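Local atomic coordinates of core protein VP7 (African horsesickness virus, PDB entry 1AHS), a protein that forms the surface of the viral core as a homotrimer bound to VP3, this chain being its top domain. Residues Tyr16-Ile28 / Val35-Leu48. Residues are numbered along the deposited sequence; the frame is centred on the assembly and turned at random.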
# COMPACT_ATOMS: atom_id res chain seq x y z
N TYR B 16 -8.96 10.04 -0.98
CA TYR B 16 -9.27 11.00 -2.00
C TYR B 16 -8.62 12.36 -1.79
O TYR B 16 -8.71 12.96 -0.72
CB TYR B 16 -10.78 11.10 -2.15
CG TYR B 16 -11.25 11.83 -3.37
CD1 TYR B 16 -11.47 13.20 -3.32
CD2 TYR B 16 -11.53 11.16 -4.57
CE1 TYR B 16 -11.95 13.90 -4.41
CE2 TYR B 16 -12.02 11.86 -5.68
CZ TYR B 16 -12.23 13.23 -5.58
OH TYR B 16 -12.77 13.98 -6.60
N TYR B 17 -7.92 12.84 -2.82
CA TYR B 17 -7.26 14.13 -2.77
C TYR B 17 -7.16 14.76 -4.16
O TYR B 17 -6.35 14.36 -4.99
CB TYR B 17 -5.89 13.98 -2.18
CG TYR B 17 -5.16 15.30 -2.04
CD1 TYR B 17 -5.65 16.29 -1.22
CD2 TYR B 17 -3.98 15.54 -2.73
CE1 TYR B 17 -4.99 17.51 -1.08
CE2 TYR B 17 -3.30 16.75 -2.59
CZ TYR B 17 -3.82 17.73 -1.76
OH TYR B 17 -3.19 18.95 -1.63
N VAL B 18 -8.02 15.74 -4.39
CA VAL B 18 -8.14 16.52 -5.63
C VAL B 18 -8.45 17.98 -5.18
O VAL B 18 -9.60 18.40 -5.17
CB VAL B 18 -9.34 16.02 -6.46
CG1 VAL B 18 -9.54 16.89 -7.64
CG2 VAL B 18 -9.13 14.60 -6.88
N PRO B 19 -7.42 18.74 -4.76
CA PRO B 19 -7.52 20.12 -4.29
C PRO B 19 -8.04 21.18 -5.29
O PRO B 19 -8.71 22.15 -4.90
CB PRO B 19 -6.10 20.42 -3.82
CG PRO B 19 -5.28 19.67 -4.80
CD PRO B 19 -6.00 18.36 -4.86
N GLN B 20 -7.68 21.04 -6.56
CA GLN B 20 -8.14 21.97 -7.57
C GLN B 20 -8.49 21.07 -8.74
O GLN B 20 -7.89 19.99 -8.88
CB GLN B 20 -7.03 22.96 -7.95
N GLY B 21 -9.52 21.42 -9.49
CA GLY B 21 -9.87 20.66 -10.68
C GLY B 21 -10.69 19.41 -10.52
O GLY B 21 -11.36 19.21 -9.50
N ARG B 22 -10.62 18.56 -11.53
CA ARG B 22 -11.40 17.35 -11.51
C ARG B 22 -10.66 16.03 -11.42
O ARG B 22 -11.30 15.02 -11.17
CB ARG B 22 -12.41 17.33 -12.67
CG ARG B 22 -13.59 18.30 -12.46
CD ARG B 22 -14.85 17.80 -13.17
NE ARG B 22 -14.57 17.40 -14.56
CZ ARG B 22 -15.48 17.30 -15.54
NH1 ARG B 22 -16.76 17.59 -15.27
NH2 ARG B 22 -15.13 16.88 -16.78
N THR B 23 -9.36 15.99 -11.71
CA THR B 23 -8.59 14.74 -11.56
C THR B 23 -7.23 15.10 -10.91
O THR B 23 -6.82 16.27 -10.88
CB THR B 23 -8.35 13.97 -12.90
OG1 THR B 23 -7.65 14.80 -13.82
CG2 THR B 23 -9.63 13.57 -13.54
N ARG B 24 -6.61 14.12 -10.24
CA ARG B 24 -5.29 14.27 -9.65
C ARG B 24 -4.71 12.91 -9.46
O ARG B 24 -5.41 11.96 -9.16
CB ARG B 24 -5.25 15.04 -8.33
CG ARG B 24 -3.77 15.33 -7.94
CD ARG B 24 -3.57 16.41 -6.87
NE ARG B 24 -2.16 16.54 -6.44
CZ ARG B 24 -1.42 15.57 -5.91
NH1 ARG B 24 -1.93 14.35 -5.72
NH2 ARG B 24 -0.17 15.81 -5.53
N GLY B 25 -3.44 12.81 -9.80
CA GLY B 25 -2.71 11.56 -9.68
C GLY B 25 -1.52 11.79 -8.77
O GLY B 25 -1.09 12.93 -8.52
N GLY B 26 -1.00 10.68 -8.26
CA GLY B 26 0.14 10.72 -7.36
C GLY B 26 0.69 9.32 -7.24
O GLY B 26 0.04 8.37 -7.66
N TYR B 27 1.85 9.18 -6.64
CA TYR B 27 2.43 7.87 -6.54
C TYR B 27 2.22 7.29 -5.20
O TYR B 27 2.13 8.02 -4.22
CB TYR B 27 3.90 7.97 -6.85
CG TYR B 27 4.11 8.55 -8.22
CD1 TYR B 27 3.92 7.78 -9.36
CD2 TYR B 27 4.49 9.88 -8.38
CE1 TYR B 27 4.12 8.30 -10.62
CE2 TYR B 27 4.69 10.42 -9.66
CZ TYR B 27 4.51 9.62 -10.76
OH TYR B 27 4.75 10.12 -12.02
N ILE B 28 2.11 5.97 -5.16
CA ILE B 28 1.93 5.24 -3.92
C ILE B 28 3.28 4.61 -3.52
O ILE B 28 3.66 4.57 -2.35
CB ILE B 28 0.88 4.14 -4.09
CG1 ILE B 28 -0.47 4.77 -4.41
CG2 ILE B 28 0.75 3.34 -2.86
CD1 ILE B 28 -0.79 6.03 -3.65
N VAL B 35 -5.18 7.60 -9.63
CA VAL B 35 -5.72 8.89 -10.05
C VAL B 35 -7.12 9.04 -9.44
O VAL B 35 -7.94 8.12 -9.49
CB VAL B 35 -5.60 9.13 -11.61
CG1 VAL B 35 -5.57 7.85 -12.34
CG2 VAL B 35 -6.67 10.02 -12.13
N CYS B 36 -7.28 10.10 -8.66
CA CYS B 36 -8.52 10.38 -7.98
C CYS B 36 -9.38 11.09 -8.98
O CYS B 36 -8.92 12.04 -9.58
CB CYS B 36 -8.26 11.31 -6.79
SG CYS B 36 -7.43 10.51 -5.39
N MET B 37 -10.62 10.68 -9.15
CA MET B 37 -11.49 11.32 -10.14
C MET B 37 -12.86 11.71 -9.66
O MET B 37 -13.59 10.89 -9.12
CB MET B 37 -11.68 10.38 -11.33
CG MET B 37 -10.41 9.95 -11.99
SD MET B 37 -10.77 9.03 -13.39
CE MET B 37 -11.09 10.46 -14.48
N ASP B 38 -13.22 12.96 -9.88
CA ASP B 38 -14.54 13.42 -9.53
C ASP B 38 -15.56 12.74 -10.43
O ASP B 38 -15.22 12.00 -11.36
CB ASP B 38 -14.66 14.91 -9.77
CG ASP B 38 -15.44 15.60 -8.70
OD1 ASP B 38 -16.42 15.02 -8.11
OD2 ASP B 38 -15.05 16.76 -8.42
N ALA B 39 -16.83 12.99 -10.15
CA ALA B 39 -17.94 12.43 -10.90
C ALA B 39 -18.00 13.00 -12.32
O ALA B 39 -17.85 14.21 -12.52
CB ALA B 39 -19.23 12.72 -10.17
N GLY B 40 -18.23 12.12 -13.29
CA GLY B 40 -18.32 12.53 -14.68
C GLY B 40 -17.05 13.10 -15.27
O GLY B 40 -17.10 13.83 -16.30
N ALA B 41 -15.90 12.73 -14.67
CA ALA B 41 -14.61 13.23 -15.11
C ALA B 41 -13.84 12.36 -16.09
O ALA B 41 -14.01 11.13 -16.14
CB ALA B 41 -13.74 13.58 -13.92
N ALA B 42 -12.99 13.03 -16.86
CA ALA B 42 -12.13 12.39 -17.83
C ALA B 42 -10.83 13.18 -17.89
O ALA B 42 -10.81 14.40 -17.63
CB ALA B 42 -12.78 12.38 -19.16
N GLY B 43 -9.75 12.50 -18.24
CA GLY B 43 -8.46 13.15 -18.31
C GLY B 43 -7.48 12.20 -18.95
O GLY B 43 -7.85 11.06 -19.24
N GLN B 44 -6.27 12.70 -19.23
CA GLN B 44 -5.18 11.92 -19.85
C GLN B 44 -4.13 11.77 -18.75
O GLN B 44 -3.82 12.71 -18.03
CB GLN B 44 -4.58 12.63 -21.07
CG GLN B 44 -3.74 11.69 -21.96
CD GLN B 44 -3.10 12.40 -23.13
OE1 GLN B 44 -1.96 12.86 -23.04
NE2 GLN B 44 -3.84 12.51 -24.22
N VAL B 45 -3.47 10.64 -18.73
CA VAL B 45 -2.61 10.34 -17.62
C VAL B 45 -1.18 9.96 -18.01
O VAL B 45 -0.38 9.46 -17.21
CB VAL B 45 -3.43 9.26 -16.85
CG1 VAL B 45 -2.75 7.95 -16.77
CG2 VAL B 45 -3.99 9.82 -15.57
N ASN B 46 -0.81 10.33 -19.24
CA ASN B 46 0.52 10.03 -19.75
C ASN B 46 1.63 10.54 -18.83
O ASN B 46 2.43 9.77 -18.37
CB ASN B 46 0.70 10.62 -21.16
CG ASN B 46 0.03 9.80 -22.20
OD1 ASN B 46 -1.20 9.82 -22.33
ND2 ASN B 46 0.81 9.02 -22.93
N ALA B 47 1.63 11.83 -18.54
CA ALA B 47 2.64 12.45 -17.68
C ALA B 47 2.86 11.73 -16.37
O ALA B 47 3.95 11.80 -15.80
CB ALA B 47 2.27 13.88 -17.40
N LEU B 48 1.82 11.06 -15.90
CA LEU B 48 1.87 10.36 -14.63
C LEU B 48 2.45 8.96 -14.75
O LEU B 48 3.33 8.61 -13.97
CB LEU B 48 0.45 10.33 -14.07
CG LEU B 48 0.02 10.05 -12.61
CD1 LEU B 48 -0.63 8.69 -12.46
CD2 LEU B 48 1.14 10.27 -11.64
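Cys36 packs against the 16-18 loop: its CB meets Val18 CG2 at 3.4 Å, tighter than usual for two carbons, and its sulfur makes an oblique sulfur-aromatic contact with the Tyr16 ring, 4.8 Å from the centroid. On the sheet face opposite Cys36, Thr23 CG2 touches Met37 CE at 3.6 Å, the two chains side by side. Farther along, Leu48 CD2 packs against Tyr27 CZ (3.5 Å), and the phenol hydroxyl gives its proton to a lone pair of Leu48 O (2.8 Å from OH), tying the short helix to the strand. With SG anti to the carbonyl carbon (chi1 -73°), Cys36 accepts a long but nearly straight N-H...S hydrogen bond from Tyr17 N (3.5 Å to SG). The Tyr16 ring brings its edge to Met37 O. Backbone bonds pair Arg24 with Cys36 in both directions, and Asp38 N reaches Arg22 O (3.1 Å), extending the antiparallel pairing. At the solvent edge, as modelled though poorly ordered, the Arg22 guanidinium has Ala41 CA over one face, toward its rim, beside the type II turn 38-41. In the hairpin, strand 23-27 is the edge strand of the five-stranded sheet within this chain, and 32-37 pairs on its other side with 116-122, while Met37 reaches across to strand 106-110 of the four-stranded sheet.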